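PDB 3OJO: Cap5O from Staphylococcus aureus, which probably oxidises UDP-N-acetyl-mannosamine with NAD as the electron acceptor, a step in building the capsular polysaccharide. Local coordinates for residues E365-M368 and S369-V372; S382-S385 and E386-N389; I403-T406 and K407-K411. All blocks are in the same frame, centred on the assembly; numbering follows the deposited sequence.

All three contacts lie in the UDP-binding domain of the chain, around the parallel sheet whose strands run in the order 351-355, 317-321, 377-380, 402-405, 418-420. Along the chain they follow in series. Contact 1 starts helix 368-372 after strand 351-355, contact 2 lies in the loop after strand 377-380, and contact 3 spans the end of strand 402-405 and the loop after it. The centres of contacts 2 and 3 are about 9 Å apart and they touch: K388 O lies 3.0 Å from K411 N, a probable hydrogen bond, and D383 packs on K407. Contact 1 stands apart, its centre about 15 Å from that of contact 2 and about 18 Å from that of contact 3. Two neighbouring loops of the sheet are thus joined directly.

Contact 1: residues E365-M368 and S369-V372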
loop_
_atom_site.group_PDB
_atom_site.type_symbol
_atom_site.label_atom_id
_atom_site.label_comp_id
_atom_site.label_asym_id
_atom_site.label_seq_id
_atom_site.Cartn_x
_atom_site.Cartn_y
_atom_site.Cartn_z
ATOM N N GLU B 365 -13.384 33.967 -2.497
ATOM C CA GLU B 365 -13.433 34.873 -3.639
ATOM C C GLU B 365 -14.020 34.147 -4.852
ATOM O O GLU B 365 -13.512 33.104 -5.278
ATOM C CB GLU B 365 -12.066 35.519 -3.928
ATOM C CG GLU B 365 -12.034 36.514 -5.086
ATOM C CD GLU B 365 -13.112 37.576 -5.194
ATOM O OE1 GLU B 365 -13.422 38.231 -4.172
ATOM O OE2 GLU B 365 -13.606 37.791 -6.325
ATOM N N HIS B 366 -15.125 34.706 -5.373
ATOM C CA HIS B 366 -15.906 34.180 -6.490
ATOM C C HIS B 366 -15.244 34.387 -7.871
ATOM O O HIS B 366 -15.453 33.564 -8.765
ATOM C CB HIS B 366 -17.352 34.727 -6.434
ATOM C CG HIS B 366 -18.007 34.625 -5.074
ATOM N ND1 HIS B 366 -18.335 35.762 -4.339
ATOM C CD2 HIS B 366 -18.366 33.529 -4.357
ATOM C CE1 HIS B 366 -18.880 35.318 -3.212
ATOM N NE2 HIS B 366 -18.916 33.982 -3.174
ATOM N N ASP B 367 -14.425 35.451 -8.031
ATOM C CA ASP B 367 -13.718 35.760 -9.281
ATOM C C ASP B 367 -12.193 35.556 -9.176
ATOM O O ASP B 367 -11.553 36.151 -8.309
ATOM C CB ASP B 367 -14.055 37.197 -9.766
ATOM C CG ASP B 367 -13.166 37.760 -10.880
ATOM O OD1 ASP B 367 -12.978 37.064 -11.911
ATOM O OD2 ASP B 367 -12.685 38.910 -10.736
ATOM N N MET B 368 -11.634 34.717 -10.075
ATOM C CA MET B 368 -10.208 34.405 -10.248
ATOM C C MET B 368 -9.275 35.624 -10.370
ATOM O O MET B 368 -8.304 35.710 -9.613
ATOM C CB MET B 368 -10.023 33.465 -11.458
ATOM C CG MET B 368 -8.802 32.573 -11.362
ATOM S SD MET B 368 -8.502 31.575 -12.843
ATOM C CE MET B 368 -9.803 30.369 -12.707
ATOM N N SER B 369 -9.552 36.539 -11.330
ATOM C CA SER B 369 -8.761 37.750 -11.606
ATOM C C SER B 369 -8.621 38.642 -10.361
ATOM O O SER B 369 -7.519 39.105 -10.050
ATOM C CB SER B 369 -9.375 38.525 -12.766
ATOM O OG SER B 369 -9.470 37.701 -13.916
ATOM N N HIS B 370 -9.736 38.815 -9.623
ATOM C CA HIS B 370 -9.793 39.578 -8.378
ATOM C C HIS B 370 -8.986 38.861 -7.279
ATOM O O HIS B 370 -8.326 39.530 -6.475
ATOM C CB HIS B 370 -11.259 39.779 -7.940
ATOM C CG HIS B 370 -11.490 40.993 -7.086
ATOM N ND1 HIS B 370 -11.262 40.971 -5.716
ATOM C CD2 HIS B 370 -11.953 42.219 -7.430
ATOM C CE1 HIS B 370 -11.579 42.179 -5.279
ATOM N NE2 HIS B 370 -12.004 42.964 -6.273
ATOM N N ALA B 371 -9.027 37.501 -7.268
ATOM C CA ALA B 371 -8.314 36.649 -6.303
ATOM C C ALA B 371 -6.798 36.631 -6.522
ATOM O O ALA B 371 -6.054 36.687 -5.543
ATOM C CB ALA B 371 -8.871 35.232 -6.320
ATOM N N VAL B 372 -6.345 36.552 -7.792
ATOM C CA VAL B 372 -4.917 36.540 -8.156
ATOM C C VAL B 372 -4.263 37.938 -8.096
ATOM O O VAL B 372 -3.031 38.043 -8.177
ATOM C CB VAL B 372 -4.616 35.816 -9.500
ATOM C CG1 VAL B 372 -5.058 34.361 -9.453
ATOM C CG2 VAL B 372 -5.237 36.540 -10.693
#
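D367 reaches forward to H370, its OD2 accepting from H370 N at 3.2 Å. The amide arrives from well above the carboxylate plane, 68° out of it, and H370 CB lies beside the same oxygen. With CG anti to the backbone N (chi1 167°), the D367 carboxylate is carried over the start of the helix. Behind it the backbone turn closes: A371 N donates to D367 O at 3.0 Å and V372 N to M368 O at 2.8 Å. E365 comes in across H370 at about a right angle. Its OE2 touches H370 CB at 3.5 Å, while CG lies 3.6 Å from A371 CB. A bend at chi2 (46°) folds the E365 chain back so that the same OE2 accepts from D367 N at 3.0 Å, which ties the capping residue to the loop before it. Further out, the side chain of A371 lies on C353 and Y355 of strand 351-355, and A371 O accepts from K317 and T319. M368 and V372 both pack on F321 of strand 317-321. D367 is thus the N-cap of helix 368-372, a short helix laid against the parallel sheet of the UDP-binding domain.

Contact 2: residues S382-S385 and E386-N389; sequences SDHS and EFKN
H384 and F387 meet side by side in an offset edge-to-face pair, planes at 64° and the H384 edge toward the F387 face. Both set CG opposite their carbonyl carbon (chi1 -66° and -60°), which lays the two side chains alongside. H384 CB also sits over the F387 ring, 4.1 Å from its centroid, as a CH-pi contact. Both imidazole nitrogens have partners: ND1 bonds with D328 N and NE2 with D356 OD1, which fixes the rotation of the ring. The turn is closed by F387 N donating to H384 O at 3.0 Å and K388 N to S385 O at 3.1 Å. S382 O lies at the edge of the F387 ring, 3.3 Å from CD1, and accepts a weak bond from H384 N. Residues outside the turn satisfy other polar ends: S382 OG bonds with T324 O, S385 OG with D328 OD1, and E386 OE1, which also touches H384 CB at 3.6 Å, with H358 NE2. The extended K388 chain runs along S385, and its NZ gives a weak bond to a water that donates to D383 O. This helix-like turn follows strand 377-380; the F387 ring meets that of F321 on strand 317-321, while D383 packs on V409 in the loop after strand 402-405.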
loop_
_atom_site.group_PDB
_atom_site.type_symbol
_atom_site.label_atom_id
_atom_site.label_comp_id
_atom_site.label_asym_id
_atom_site.label_seq_id
_atom_site.Cartn_x
_atom_site.Cartn_y
_atom_site.Cartn_z
ATOM N N SER B 382 -6.657 21.748 -4.513
ATOM C CA SER B 382 -7.741 20.867 -4.992
ATOM C C SER B 382 -7.584 20.552 -6.471
ATOM O O SER B 382 -7.112 21.399 -7.218
ATOM C CB SER B 382 -9.112 21.477 -4.722
ATOM O OG SER B 382 -9.280 21.699 -3.331
ATOM N N ASP B 383 -7.959 19.340 -6.890
ATOM C CA ASP B 383 -7.851 18.922 -8.290
ATOM C C ASP B 383 -9.171 19.135 -9.097
ATOM O O ASP B 383 -9.663 18.229 -9.782
ATOM C CB ASP B 383 -7.265 17.488 -8.422
ATOM C CG ASP B 383 -8.058 16.366 -7.767
ATOM O OD1 ASP B 383 -9.058 16.663 -7.068
ATOM O OD2 ASP B 383 -7.664 15.198 -7.925
ATOM N N HIS B 384 -9.714 20.365 -9.022
ATOM C CA HIS B 384 -10.904 20.771 -9.755
ATOM C C HIS B 384 -10.615 20.760 -11.252
ATOM O O HIS B 384 -9.537 21.192 -11.664
ATOM C CB HIS B 384 -11.343 22.173 -9.325
ATOM C CG HIS B 384 -11.819 22.257 -7.913
ATOM N ND1 HIS B 384 -12.714 21.339 -7.399
ATOM C CD2 HIS B 384 -11.553 23.185 -6.971
ATOM C CE1 HIS B 384 -12.940 21.711 -6.154
ATOM N NE2 HIS B 384 -12.267 22.820 -5.850
ATOM N N SER B 385 -11.571 20.251 -12.058
ATOM C CA SER B 385 -11.489 20.151 -13.527
ATOM C C SER B 385 -11.084 21.467 -14.187
ATOM O O SER B 385 -10.290 21.461 -15.129
ATOM C CB SER B 385 -12.816 19.669 -14.095
ATOM O OG SER B 385 -12.985 18.284 -13.843
ATOM N N GLU B 386 -11.596 22.592 -13.644
ATOM C CA GLU B 386 -11.336 23.960 -14.097
ATOM C C GLU B 386 -9.859 24.310 -14.068
ATOM O O GLU B 386 -9.403 25.092 -14.902
ATOM C CB GLU B 386 -12.124 24.971 -13.246
ATOM C CG GLU B 386 -13.637 24.804 -13.325
ATOM C CD GLU B 386 -14.286 23.976 -12.231
ATOM O OE1 GLU B 386 -13.783 22.867 -11.932
ATOM O OE2 GLU B 386 -15.329 24.424 -11.702
ATOM N N PHE B 387 -9.113 23.724 -13.119
ATOM C CA PHE B 387 -7.686 23.975 -12.915
ATOM C C PHE B 387 -6.765 23.259 -13.911
ATOM O O PHE B 387 -5.579 23.577 -13.975
ATOM C CB PHE B 387 -7.290 23.671 -11.459
ATOM C CG PHE B 387 -7.973 24.468 -10.360
ATOM C CD1 PHE B 387 -7.934 24.032 -9.038
ATOM C CD2 PHE B 387 -8.597 25.684 -10.635
ATOM C CE1 PHE B 387 -8.525 24.786 -8.013
ATOM C CE2 PHE B 387 -9.192 26.431 -9.610
ATOM C CZ PHE B 387 -9.153 25.978 -8.307
ATOM N N LYS B 388 -7.309 22.313 -14.698
ATOM C CA LYS B 388 -6.539 21.524 -15.670
ATOM C C LYS B 388 -6.054 22.376 -16.828
ATOM O O LYS B 388 -4.854 22.419 -17.105
ATOM C CB LYS B 388 -7.347 20.297 -16.161
ATOM C CG LYS B 388 -7.681 19.305 -15.045
ATOM C CD LYS B 388 -8.630 18.214 -15.486
ATOM C CE LYS B 388 -8.955 17.284 -14.340
ATOM N NZ LYS B 388 -9.798 16.138 -14.777
ATOM N N ASN B 389 -6.985 23.154 -17.402
ATOM C CA ASN B 389 -6.789 24.022 -18.553
ATOM C C ASN B 389 -6.726 25.504 -18.167
ATOM O O ASN B 389 -7.683 26.257 -18.393
ATOM C CB ASN B 389 -7.876 23.735 -19.587
ATOM C CG ASN B 389 -7.964 22.270 -19.967
ATOM O OD1 ASN B 389 -7.132 21.742 -20.726
ATOM N ND2 ASN B 389 -8.969 21.577 -19.430
HETATM O O HOH W 1 -10.462 15.919 -11.640
#

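Contact 3: residues I403-T406 and K407-K411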
loop_
_atom_site.group_PDB
_atom_site.type_symbol
_atom_site.label_atom_id
_atom_site.label_comp_id
_atom_site.label_asym_id
_atom_site.label_seq_id
_atom_site.Cartn_x
_atom_site.Cartn_y
_atom_site.Cartn_z
ATOM N N ILE B 403 3.310 29.318 -9.495
ATOM C CA ILE B 403 2.326 28.312 -9.092
ATOM C C ILE B 403 3.006 27.134 -8.378
ATOM O O ILE B 403 3.912 26.519 -8.951
ATOM C CB ILE B 403 1.508 27.792 -10.316
ATOM C CG1 ILE B 403 0.696 28.915 -10.989
ATOM C CG2 ILE B 403 0.598 26.603 -9.918
ATOM C CD1 ILE B 403 0.036 28.518 -12.281
ATOM N N PHE B 404 2.539 26.799 -7.148
ATOM C CA PHE B 404 2.947 25.594 -6.423
ATOM C C PHE B 404 1.713 24.683 -6.352
ATOM O O PHE B 404 0.760 24.938 -5.601
ATOM C CB PHE B 404 3.558 25.857 -5.032
ATOM C CG PHE B 404 3.943 24.594 -4.285
ATOM C CD1 PHE B 404 4.457 23.488 -4.963
ATOM C CD2 PHE B 404 3.794 24.509 -2.908
ATOM C CE1 PHE B 404 4.780 22.315 -4.279
ATOM C CE2 PHE B 404 4.137 23.341 -2.226
ATOM C CZ PHE B 404 4.636 22.259 -2.917
ATOM N N ASP B 405 1.718 23.652 -7.205
ATOM C CA ASP B 405 0.614 22.716 -7.341
ATOM C C ASP B 405 0.867 21.448 -6.535
ATOM O O ASP B 405 1.704 20.629 -6.904
ATOM C CB ASP B 405 0.340 22.455 -8.827
ATOM C CG ASP B 405 -0.889 21.648 -9.165
ATOM O OD1 ASP B 405 -1.749 21.469 -8.278
ATOM O OD2 ASP B 405 -1.001 21.207 -10.318
ATOM N N THR B 406 0.145 21.308 -5.408
ATOM C CA THR B 406 0.246 20.171 -4.499
ATOM C C THR B 406 -0.541 18.957 -5.008
ATOM O O THR B 406 -0.407 17.875 -4.434
ATOM C CB THR B 406 -0.190 20.578 -3.067
ATOM O OG1 THR B 406 -1.592 20.777 -3.027
ATOM C CG2 THR B 406 0.540 21.785 -2.548
ATOM N N LYS B 407 -1.358 19.143 -6.070
ATOM C CA LYS B 407 -2.229 18.104 -6.658
ATOM C C LYS B 407 -1.819 17.613 -8.061
ATOM O O LYS B 407 -2.362 16.606 -8.514
ATOM C CB LYS B 407 -3.710 18.576 -6.676
ATOM C CG LYS B 407 -4.361 18.739 -5.305
ATOM C CD LYS B 407 -4.563 17.412 -4.550
ATOM C CE LYS B 407 -5.701 16.570 -5.047
ATOM N NZ LYS B 407 -5.967 15.440 -4.121
ATOM N N ASN B 408 -0.877 18.315 -8.743
ATOM C CA ASN B 408 -0.402 18.011 -10.108
ATOM C C ASN B 408 -1.590 17.965 -11.108
ATOM O O ASN B 408 -1.728 17.031 -11.908
ATOM C CB ASN B 408 0.476 16.748 -10.132
ATOM C CG ASN B 408 1.217 16.514 -11.423
ATOM O OD1 ASN B 408 1.706 17.431 -12.080
ATOM N ND2 ASN B 408 1.336 15.264 -11.808
ATOM N N VAL B 409 -2.463 18.990 -11.016
ATOM C CA VAL B 409 -3.689 19.137 -11.793
ATOM C C VAL B 409 -3.516 19.922 -13.111
ATOM O O VAL B 409 -4.165 19.575 -14.102
ATOM C CB VAL B 409 -4.878 19.623 -10.903
ATOM C CG1 VAL B 409 -4.734 21.084 -10.487
ATOM C CG2 VAL B 409 -6.223 19.373 -11.569
ATOM N N VAL B 410 -2.641 20.954 -13.127
ATOM C CA VAL B 410 -2.400 21.783 -14.310
ATOM C C VAL B 410 -1.715 20.973 -15.400
ATOM O O VAL B 410 -0.613 20.458 -15.198
ATOM C CB VAL B 410 -1.651 23.103 -14.009
ATOM C CG1 VAL B 410 -1.735 24.055 -15.200
ATOM C CG2 VAL B 410 -2.202 23.777 -12.763
ATOM N N LYS B 411 -2.381 20.851 -16.549
ATOM C CA LYS B 411 -1.843 20.081 -17.666
ATOM C C LYS B 411 -1.360 20.960 -18.841
ATOM O O LYS B 411 -0.616 20.480 -19.701
ATOM C CB LYS B 411 -2.787 18.927 -18.065
ATOM C CG LYS B 411 -2.987 17.958 -16.901
ATOM C CD LYS B 411 -3.475 16.572 -17.294
ATOM C CE LYS B 411 -3.429 15.614 -16.117
ATOM N NZ LYS B 411 -4.239 16.080 -14.958
#
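D405, at the end of strand 402-405, turns its carboxylate into the loop that follows, where K407, V409 and V410 offer their backbone amides. From CB, a chi1 of -172° swings CG away from the backbone N to lie beside the carbonyl carbon, which points the carboxylate at the loop backbone. The two oxygens then divide the work. OD1 accepts from K407 N at 3.2 Å, the donor standing 58° out of the carboxylate plane, and it also touches V409 CG1. OD2 accepts twice: from V409 N at 2.7 Å on its syn side, and from V410 N at 3.3 Å, nearly along the C-O axis. Y419 OH adds a further hydrogen bond to OD2, and V410 CG2 lies against this oxygen at 3.7 Å. Three amides and a hydroxyl thus satisfy a buried carboxylate, hold it from rotating and probably stabilise its negative charge. The bonded amides are spread along the turn, and the loop wraps round the carboxylate. T406, next along, bonds through OG1 to I380 O. Strand 402-405 runs between strands 377-380 and 418-420, and the loop at its end packs V409 and V410 on I380 and V410 also on Y419, while T406 touches V302 of helix 286-312.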